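Local coordinates for protein exodeoxyribonuclease III (Methanosarcina mazei, PDB 5J8N) that probably cleaves DNA at abasic sites and degrades duplex DNA from its 3' ends, as a magnesium-dependent relative of exonuclease III, at residues E89-E94 with K125-D130; Y59-E64 with L82-G87. The protein carries 3 engineered substitutions. One frame throughout, in Å; residues are numbered along the deposited sequence. Where two conformers were deposited one is given.

In the fold
Both contacts lie on the same side of the DNase I-like fold, their centres about 12 Å apart, and follow one another along the chain, strand 81-84 of contact 2 leading into helix 89-92 of contact 1. Contact 2 lies at the surface, where strands 57-61 and 81-84, from different sheets, meet through side chains; apolar groups pack there beside a lysine that makes a weak, doubtful bond to the opposite backbone. Contact 1 is partly buried and mainly apolar, ring against ring and methyl, setting a short helix against helix 119-141. The two are tied together by a probable backbone hydrogen bond from Glu64 N to Arg93 O (2.9 Å), and Met86 of contact 2 packs on Phe128 of contact 1.

Contact 1: E89-E94 with K125-D130; sequences EVFDRE and KMAFYD
Phe91 carries the first segment's side of this contact, lying against Ala127 and Phe128 on helix 119-141. With CG anti to the carbonyl carbon (chi1 -57°), its ring reaches across to the longer helix. CZ, at the far end of the ring, comes to 3.9 Å from Ala127 CB and 3.7 Å from Ala127 O. Nearer the base, CD1 meets Phe128 CD2 at 3.6 Å. The two rings form an offset edge-to-face pair, centroids 5.4 Å apart and planes at 79°, with the edge of Phe128 turned to the face of Phe91. Phe128 CA sits over the same ring, 4.1 Å from its centroid, in a CH-pi contact, so both backbone and side chain of Phe128 take part. The CG of Phe128 is anti to its backbone N (chi1 -171°), which carries the ring back past Phe91 until CE2 lies 4.0 Å from Phe91 CB. Farther along, Glu94 forms salt bridges from OE1 to Arg121 and Arg96, one on the long helix and the other just before strand 97-101. Tyr124 meets the Phe91 ring edge-to-face and Ala131 touches the Phe91 side chain, while Phe128 packs on Pro113, just beyond strand 106-111; helix 89-92 thus docks along one side of the long helix.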
ATOM      1  N   GLU A  89      -5.770   6.735 -18.521  1.00 16.22           N
ATOM      2  CA  GLU A  89      -6.397   7.959 -17.944  1.00 18.60           C
ATOM      3  C   GLU A  89      -7.472   7.622 -16.919  1.00 18.34           C
ATOM      4  O   GLU A  89      -7.544   8.272 -15.854  1.00 18.08           O
ATOM      5  CB  GLU A  89      -6.962   8.867 -19.050  1.00 21.71           C
ATOM      6  CG  GLU A  89      -7.449  10.241 -18.545  1.00 28.74           C
ATOM      7  CD  GLU A  89      -8.888  10.230 -17.980  1.00 48.57           C
ATOM      8  OE1 GLU A  89      -9.736   9.440 -18.468  1.00 51.52           O
ATOM      9  OE2 GLU A  89      -9.180  11.027 -17.052  1.00 50.56           O
ATOM     10  N   VAL A  90      -8.322   6.642 -17.193  1.00 17.66           N
ATOM     11  CA  VAL A  90      -9.462   6.399 -16.315  0.66 17.46           C
ATOM     12  C   VAL A  90      -8.976   5.915 -14.944  1.00 16.85           C
ATOM     13  O   VAL A  90      -9.694   6.107 -13.930  1.00 18.18           O
ATOM     14  CB  VAL A  90     -10.465   5.407 -16.965  0.66 17.29           C
ATOM     15  CG1 VAL A  90      -9.867   3.997 -17.036  0.66 16.24           C
ATOM     16  CG2 VAL A  90     -11.784   5.416 -16.235  0.66 22.89           C
ATOM     17  N   PHE A  91      -7.754   5.380 -14.840  1.00 15.39           N
ATOM     18  CA  PHE A  91      -7.187   5.043 -13.539  1.00 15.81           C
ATOM     19  C   PHE A  91      -6.278   6.149 -13.026  1.00 15.86           C
ATOM     20  O   PHE A  91      -6.306   6.491 -11.794  1.00 15.62           O
ATOM     21  CB  PHE A  91      -6.402   3.698 -13.620  1.00 15.73           C
ATOM     22  CG  PHE A  91      -7.251   2.560 -14.103  1.00 16.15           C
ATOM     23  CD1 PHE A  91      -8.487   2.307 -13.500  1.00 16.96           C
ATOM     24  CD2 PHE A  91      -6.872   1.766 -15.179  1.00 16.33           C
ATOM     25  CE1 PHE A  91      -9.308   1.290 -13.943  1.00 17.30           C
ATOM     26  CE2 PHE A  91      -7.725   0.760 -15.653  1.00 18.24           C
ATOM     27  CZ  PHE A  91      -8.957   0.520 -15.031  1.00 19.55           C
ATOM     28  N   ASP A  92      -5.499   6.777 -13.893  1.00 18.01           N
ATOM     29  CA  ASP A  92      -4.536   7.788 -13.437  1.00 17.60           C
ATOM     30  C   ASP A  92      -5.287   8.969 -12.813  1.00 18.28           C
ATOM     31  O   ASP A  92      -4.766   9.555 -11.824  1.00 18.98           O
ATOM     32  CB  ASP A  92      -3.628   8.276 -14.603  1.00 20.11           C
ATOM     33  CG  ASP A  92      -2.726   7.168 -15.163  1.00 22.34           C
ATOM     34  OD1 ASP A  92      -2.719   6.080 -14.655  1.00 22.18           O
ATOM     35  OD2 ASP A  92      -2.077   7.464 -16.171  1.00 31.52           O
ATOM     36  N   ARG A  93      -6.489   9.269 -13.273  0.57 16.96           N
ATOM     37  CA  ARG A  93      -7.195  10.462 -12.821  0.57 17.67           C
ATOM     38  C   ARG A  93      -7.667  10.316 -11.355  0.57 17.15           C
ATOM     39  O   ARG A  93      -8.149  11.287 -10.762  0.57 17.78           O
ATOM     40  CB  ARG A  93      -8.383  10.780 -13.734  0.57 18.29           C
ATOM     41  CG  ARG A  93      -9.699  10.037 -13.429  0.57 19.99           C
ATOM     42  CD  ARG A  93     -10.949  10.642 -14.164  0.57 30.22           C
ATOM     43  NE  ARG A  93     -11.065  10.230 -15.562  0.57 32.48           N
ATOM     44  CZ  ARG A  93     -12.128   9.629 -16.112  0.57 29.84           C
ATOM     45  NH1 ARG A  93     -13.207   9.346 -15.399  0.57 33.84           N
ATOM     46  NH2 ARG A  93     -12.106   9.307 -17.394  0.57 31.68           N
ATOM     47  N   GLU A  94      -7.559   9.121 -10.792  1.00 14.92           N
ATOM     48  CA  GLU A  94      -7.944   8.923  -9.390  1.00 15.19           C
ATOM     49  C   GLU A  94      -6.764   8.981  -8.439  1.00 15.52           C
ATOM     50  O   GLU A  94      -6.947   8.859  -7.231  1.00 14.53           O
ATOM     51  CB  GLU A  94      -8.717   7.620  -9.232  1.00 16.68           C
ATOM     52  CG  GLU A  94     -10.078   7.700  -9.932  1.00 16.68           C
ATOM     53  CD  GLU A  94     -11.098   6.685  -9.412  1.00 17.94           C
ATOM     54  OE1 GLU A  94     -10.828   5.901  -8.468  1.00 18.48           O
ATOM     55  OE2 GLU A  94     -12.198   6.626 -10.055  1.00 19.86           O
ATOM     56  N   LYS A 125     -12.773  -1.495  -9.463  1.00 16.34           N
ATOM     57  CA  LYS A 125     -11.736  -2.162  -8.686  1.00 15.60           C
ATOM     58  C   LYS A 125     -11.139  -3.365  -9.449  1.00 15.07           C
ATOM     59  O   LYS A 125      -9.912  -3.489  -9.538  1.00 15.34           O
ATOM     60  CB  LYS A 125     -12.309  -2.624  -7.333  1.00 15.13           C
ATOM     61  CG  LYS A 125     -11.315  -3.353  -6.457  1.00 15.25           C
ATOM     62  CD  LYS A 125     -12.002  -3.796  -5.163  1.00 17.06           C
ATOM     63  CE  LYS A 125     -10.959  -4.445  -4.235  1.00 16.01           C
ATOM     64  NZ  LYS A 125     -11.628  -4.979  -3.000  1.00 14.61           N
ATOM     65  N   MET A 126     -11.998  -4.218  -9.987  1.00 16.75           N
ATOM     66  CA  MET A 126     -11.496  -5.391 -10.713  1.00 16.62           C
ATOM     67  C   MET A 126     -10.752  -4.972 -11.992  1.00 18.02           C
ATOM     68  O   MET A 126      -9.726  -5.584 -12.342  1.00 17.96           O
ATOM     69  CB  MET A 126     -12.632  -6.333 -11.010  1.00 19.81           C
ATOM     70  CG  MET A 126     -13.337  -6.913  -9.783  1.00 20.41           C
ATOM     71  SD  MET A 126     -12.249  -7.774  -8.623  1.00 21.69           S
ATOM     72  CE  MET A 126     -11.706  -9.142  -9.625  1.00 24.32           C
ATOM     73  N   ALA A 127     -11.239  -3.943 -12.676  1.00 16.87           N
ATOM     74  CA  ALA A 127     -10.553  -3.452 -13.869  1.00 16.62           C
ATOM     75  C   ALA A 127      -9.176  -2.851 -13.491  1.00 16.66           C
ATOM     76  O   ALA A 127      -8.168  -3.005 -14.203  1.00 17.10           O
ATOM     77  CB  ALA A 127     -11.415  -2.421 -14.564  1.00 17.82           C
ATOM     78  N   PHE A 128      -9.113  -2.139 -12.377  1.00 15.20           N
ATOM     79  CA  PHE A 128      -7.846  -1.595 -11.870  1.00 14.83           C
ATOM     80  C   PHE A 128      -6.890  -2.727 -11.573  1.00 15.76           C
ATOM     81  O   PHE A 128      -5.714  -2.654 -11.932  1.00 14.29           O
ATOM     82  CB  PHE A 128      -8.108  -0.702 -10.623  1.00 13.49           C
ATOM     83  CG  PHE A 128      -6.902   0.059 -10.179  1.00 12.83           C
ATOM     84  CD1 PHE A 128      -5.923  -0.563  -9.473  1.00 13.20           C
ATOM     85  CD2 PHE A 128      -6.805   1.443 -10.419  1.00 15.57           C
ATOM     86  CE1 PHE A 128      -4.786   0.113  -9.029  1.00 16.79           C
ATOM     87  CE2 PHE A 128      -5.678   2.135  -9.981  1.00 16.28           C
ATOM     88  CZ  PHE A 128      -4.662   1.470  -9.279  1.00 16.01           C
ATOM     89  N   TYR A 129      -7.360  -3.774 -10.899  1.00 15.36           N
ATOM     90  CA  TYR A 129      -6.518  -4.939 -10.590  1.00 15.40           C
ATOM     91  C   TYR A 129      -5.945  -5.491 -11.924  1.00 16.11           C
ATOM     92  O   TYR A 129      -4.747  -5.815 -11.975  1.00 15.73           O
ATOM     93  CB  TYR A 129      -7.368  -6.017  -9.923  1.00 14.56           C
ATOM     94  CG  TYR A 129      -7.567  -5.903  -8.432  1.00 13.15           C
ATOM     95  CD1 TYR A 129      -6.759  -5.081  -7.608  1.00 14.04           C
ATOM     96  CD2 TYR A 129      -8.523  -6.703  -7.838  1.00 14.49           C
ATOM     97  CE1 TYR A 129      -6.940  -5.073  -6.190  1.00 14.56           C
ATOM     98  CE2 TYR A 129      -8.692  -6.708  -6.444  1.00 15.02           C
ATOM     99  CZ  TYR A 129      -7.902  -5.890  -5.643  1.00 14.18           C
ATOM    100  OH  TYR A 129      -8.095  -5.917  -4.280  1.00 13.77           O
ATOM    101  N   ASP A 130      -6.775  -5.638 -12.959  1.00 17.18           N
ATOM    102  CA  ASP A 130      -6.299  -6.215 -14.227  1.00 17.32           C
ATOM    103  C   ASP A 130      -5.214  -5.339 -14.841  1.00 16.51           C
ATOM    104  O   ASP A 130      -4.192  -5.831 -15.324  1.00 17.44           O
ATOM    105  CB  ASP A 130      -7.466  -6.338 -15.198  1.00 18.85           C
ATOM    106  CG  ASP A 130      -8.417  -7.465 -14.839  1.00 30.90           C
ATOM    107  OD1 ASP A 130      -7.985  -8.396 -14.128  1.00 32.04           O
ATOM    108  OD2 ASP A 130      -9.585  -7.432 -15.316  1.00 37.89           O
TER

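Contact 2: Y59-E64 with L82-G87; sequences YFVSAE and LEKGMG
At one margin of the four-layered alpha/beta sandwich, Tyr59 and Val61 on strand 57-61 face Leu82 and Lys84 on strand 81-84, each strand belonging to a different sheet. The short strand segments run in nearly the same direction, 17° apart, with axes 8.3 Å from each other, so side chains bridge the gap. Leu82 lies slantwise against Tyr59. Its CG is anti to the backbone N (chi1 168°), and its two methyls divide the work: CD1 packs 3.8 Å from Tyr59 CB, while CD2 lies 3.7 Å from Tyr59 CD1 on the ring. Val61 and Lys84 pass alongside with their ends pointing opposite ways, Val61 CG2 resting 4.0 Å from Lys84 CB. Extended beyond CG, the lysine brings NZ to 3.0 Å from Phe60 O, a weak hydrogen bond, and through a water to Phe60 N; both links are doubtful because Lys84 has a second conformer. The CB of Phe60 points away from strand 81-84, and its ring meets that of Phe74. Tyr59 and Val61 pair through their backbones with strand 71-75. Such packing between two stacked sheets, flanked outside by helices, belongs to the four-layered alpha/beta sandwich of the DNase I-like fold.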
ATOM      1  N   TYR A  59       7.262  12.829  -2.934  1.00 13.42           N
ATOM      2  CA  TYR A  59       6.541  12.844  -4.232  1.00 12.56           C
ATOM      3  C   TYR A  59       5.114  12.465  -3.978  1.00 12.20           C
ATOM      4  O   TYR A  59       4.861  11.484  -3.276  1.00 14.36           O
ATOM      5  CB  TYR A  59       7.185  11.866  -5.233  1.00 16.15           C
ATOM      6  CG  TYR A  59       8.679  12.132  -5.341  1.00 15.16           C
ATOM      7  CD1 TYR A  59       9.148  13.155  -6.124  1.00 16.03           C
ATOM      8  CD2 TYR A  59       9.577  11.405  -4.576  1.00 15.02           C
ATOM      9  CE1 TYR A  59      10.514  13.440  -6.163  1.00 17.47           C
ATOM     10  CE2 TYR A  59      10.895  11.700  -4.617  1.00 13.91           C
ATOM     11  CZ  TYR A  59      11.366  12.669  -5.391  1.00 15.20           C
ATOM     12  OH  TYR A  59      12.710  13.011  -5.389  1.00 17.06           O
ATOM     13  N   PHE A  60       4.159  13.206  -4.531  1.00 14.00           N
ATOM     14  CA  PHE A  60       2.747  12.963  -4.284  1.00 12.91           C
ATOM     15  C   PHE A  60       1.972  12.985  -5.573  1.00 13.78           C
ATOM     16  O   PHE A  60       2.344  13.766  -6.518  1.00 17.00           O
ATOM     17  CB  PHE A  60       2.149  14.059  -3.362  1.00 14.29           C
ATOM     18  CG  PHE A  60       2.459  13.844  -1.906  1.00 15.40           C
ATOM     19  CD1 PHE A  60       3.671  14.276  -1.373  1.00 20.27           C
ATOM     20  CD2 PHE A  60       1.585  13.089  -1.112  1.00 15.74           C
ATOM     21  CE1 PHE A  60       3.947  14.026   0.001  1.00 17.91           C
ATOM     22  CE2 PHE A  60       1.835  12.854   0.246  1.00 17.20           C
ATOM     23  CZ  PHE A  60       3.029  13.330   0.791  1.00 17.66           C
ATOM     24  N   VAL A  61       0.880  12.237  -5.597  1.00 13.64           N
ATOM     25  CA  VAL A  61      -0.095  12.361  -6.705  1.00 15.24           C
ATOM     26  C   VAL A  61      -1.448  12.563  -6.059  1.00 16.72           C
ATOM     27  O   VAL A  61      -1.779  11.928  -5.028  1.00 14.73           O
ATOM     28  CB  VAL A  61      -0.059  11.149  -7.641  1.00 18.20           C
ATOM     29  CG1 VAL A  61      -0.468   9.906  -6.990  1.00 20.25           C
ATOM     30  CG2 VAL A  61      -0.933  11.419  -8.918  1.00 19.66           C
ATOM     31  N   SER A  62      -2.186  13.492  -6.631  1.00 16.16           N
ATOM     32  CA  SER A  62      -3.561  13.806  -6.230  1.00 16.12           C
ATOM     33  C   SER A  62      -4.565  13.310  -7.256  1.00 15.39           C
ATOM     34  O   SER A  62      -4.293  13.327  -8.489  1.00 17.67           O
ATOM     35  CB  SER A  62      -3.763  15.305  -6.140  1.00 18.88           C
ATOM     36  OG  SER A  62      -3.384  15.905  -4.892  1.00 24.77           O
ATOM     37  N   ALA A  63      -5.744  12.923  -6.769  1.00 15.17           N
ATOM     38  CA  ALA A  63      -6.864  12.662  -7.630  1.00 17.37           C
ATOM     39  C   ALA A  63      -7.387  13.936  -8.216  1.00 18.61           C
ATOM     40  O   ALA A  63      -7.157  15.025  -7.682  1.00 19.54           O
ATOM     41  CB  ALA A  63      -7.980  11.974  -6.849  1.00 17.12           C
ATOM     42  N   GLU A  64      -8.129  13.835  -9.328  1.00 17.93           N
ATOM     43  CA  GLU A  64      -8.873  14.975  -9.838  1.00 20.77           C
ATOM     44  C   GLU A  64      -9.971  15.419  -8.890  1.00 21.88           C
ATOM     45  O   GLU A  64     -10.144  16.595  -8.677  1.00 23.81           O
ATOM     46  CB  GLU A  64      -9.465  14.648 -11.228  1.00 23.83           C
ATOM     47  CG  GLU A  64      -8.389  14.464 -12.293  1.00 31.01           C
ATOM     48  CD  GLU A  64      -8.923  14.437 -13.731  1.00 42.88           C
ATOM     49  OE1 GLU A  64     -10.125  14.135 -13.955  1.00 37.24           O
ATOM     50  OE2 GLU A  64      -8.105  14.703 -14.642  1.00 49.68           O
ATOM     51  N   LEU A  82      10.450   8.768 -11.763  1.00 14.80           N
ATOM     52  CA  LEU A  82       9.215   9.087 -11.072  1.00 15.29           C
ATOM     53  C   LEU A  82       8.095   9.008 -12.113  1.00 16.34           C
ATOM     54  O   LEU A  82       8.198   9.710 -13.140  1.00 18.03           O
ATOM     55  CB  LEU A  82       9.304  10.510 -10.459  1.00 16.24           C
ATOM     56  CG  LEU A  82       7.981  11.095  -9.955  1.00 18.70           C
ATOM     57  CD1 LEU A  82       7.515  10.332  -8.720  1.00 18.56           C
ATOM     58  CD2 LEU A  82       8.282  12.546  -9.647  1.00 17.99           C
ATOM     59  N   GLU A  83       7.055   8.210 -11.845  1.00 14.60           N
ATOM     60  CA  GLU A  83       5.906   8.186 -12.745  1.00 16.32           C
ATOM     61  C   GLU A  83       4.632   8.156 -11.947  1.00 16.82           C
ATOM     62  O   GLU A  83       4.472   7.327 -11.028  1.00 17.12           O
ATOM     63  CB  GLU A  83       5.955   6.983 -13.713  1.00 19.06           C
ATOM     64  CG  GLU A  83       7.188   7.016 -14.563  1.00 21.06           C
ATOM     65  CD  GLU A  83       7.183   5.981 -15.669  1.00 28.19           C
ATOM     66  OE1 GLU A  83       6.221   5.207 -15.761  1.00 28.17           O
ATOM     67  OE2 GLU A  83       8.141   5.962 -16.458  1.00 32.97           O
ATOM     68  N   LYS A  84       3.784   9.117 -12.271  0.56 16.72           N
ATOM     69  CA  LYS A  84       2.507   9.239 -11.611  0.56 15.39           C
ATOM     70  C   LYS A  84       1.520   8.604 -12.552  0.56 16.57           C
ATOM     71  O   LYS A  84       1.244   9.131 -13.636  0.56 19.63           O
ATOM     72  CB  LYS A  84       2.197  10.703 -11.300  0.56 17.28           C
ATOM     73  CG  LYS A  84       3.184  11.285 -10.295  0.56 17.47           C
ATOM     74  CD  LYS A  84       3.058  12.786 -10.154  0.56 17.04           C
ATOM     75  CE  LYS A  84       4.010  13.313  -9.081  0.56 16.93           C
ATOM     76  NZ  LYS A  84       3.876  14.789  -8.833  0.56 16.94           N
ATOM     77  N   GLY A  85       1.097   7.401 -12.187  1.00 20.02           N
ATOM     78  CA  GLY A  85       0.020   6.727 -12.855  1.00 18.03           C
ATOM     79  C   GLY A  85       0.596   5.611 -13.709  1.00 20.14           C
ATOM     80  O   GLY A  85       1.809   5.568 -14.052  1.00 22.09           O
ATOM     81  N   MET A  86      -0.292   4.709 -14.118  1.00 18.62           N
ATOM     82  CA  MET A  86       0.065   3.606 -15.000  1.00 20.16           C
ATOM     83  C   MET A  86       0.072   3.957 -16.474  1.00 22.08           C
ATOM     84  O   MET A  86       0.471   3.140 -17.320  1.00 25.50           O
ATOM     85  CB  MET A  86      -0.898   2.430 -14.800  1.00 19.19           C
ATOM     86  CG  MET A  86      -0.744   1.749 -13.499  1.00 20.64           C
ATOM     87  SD  MET A  86      -1.879   0.312 -13.262  1.00 23.22           S
ATOM     88  CE  MET A  86      -3.461   1.082 -12.860  1.00 22.06           C
ATOM     89  N   GLY A  87      -0.413   5.154 -16.795  1.00 22.72           N
ATOM     90  CA  GLY A  87      -0.598   5.576 -18.165  1.00 23.55           C
ATOM     91  C   GLY A  87      -1.942   5.215 -18.780  1.00 24.27           C
ATOM     92  O   GLY A  87      -2.069   5.083 -19.995  1.00 24.82           O
TER
HETATM   93  O   HOH W   1       5.547  15.456  -6.462  1.00 27.23           O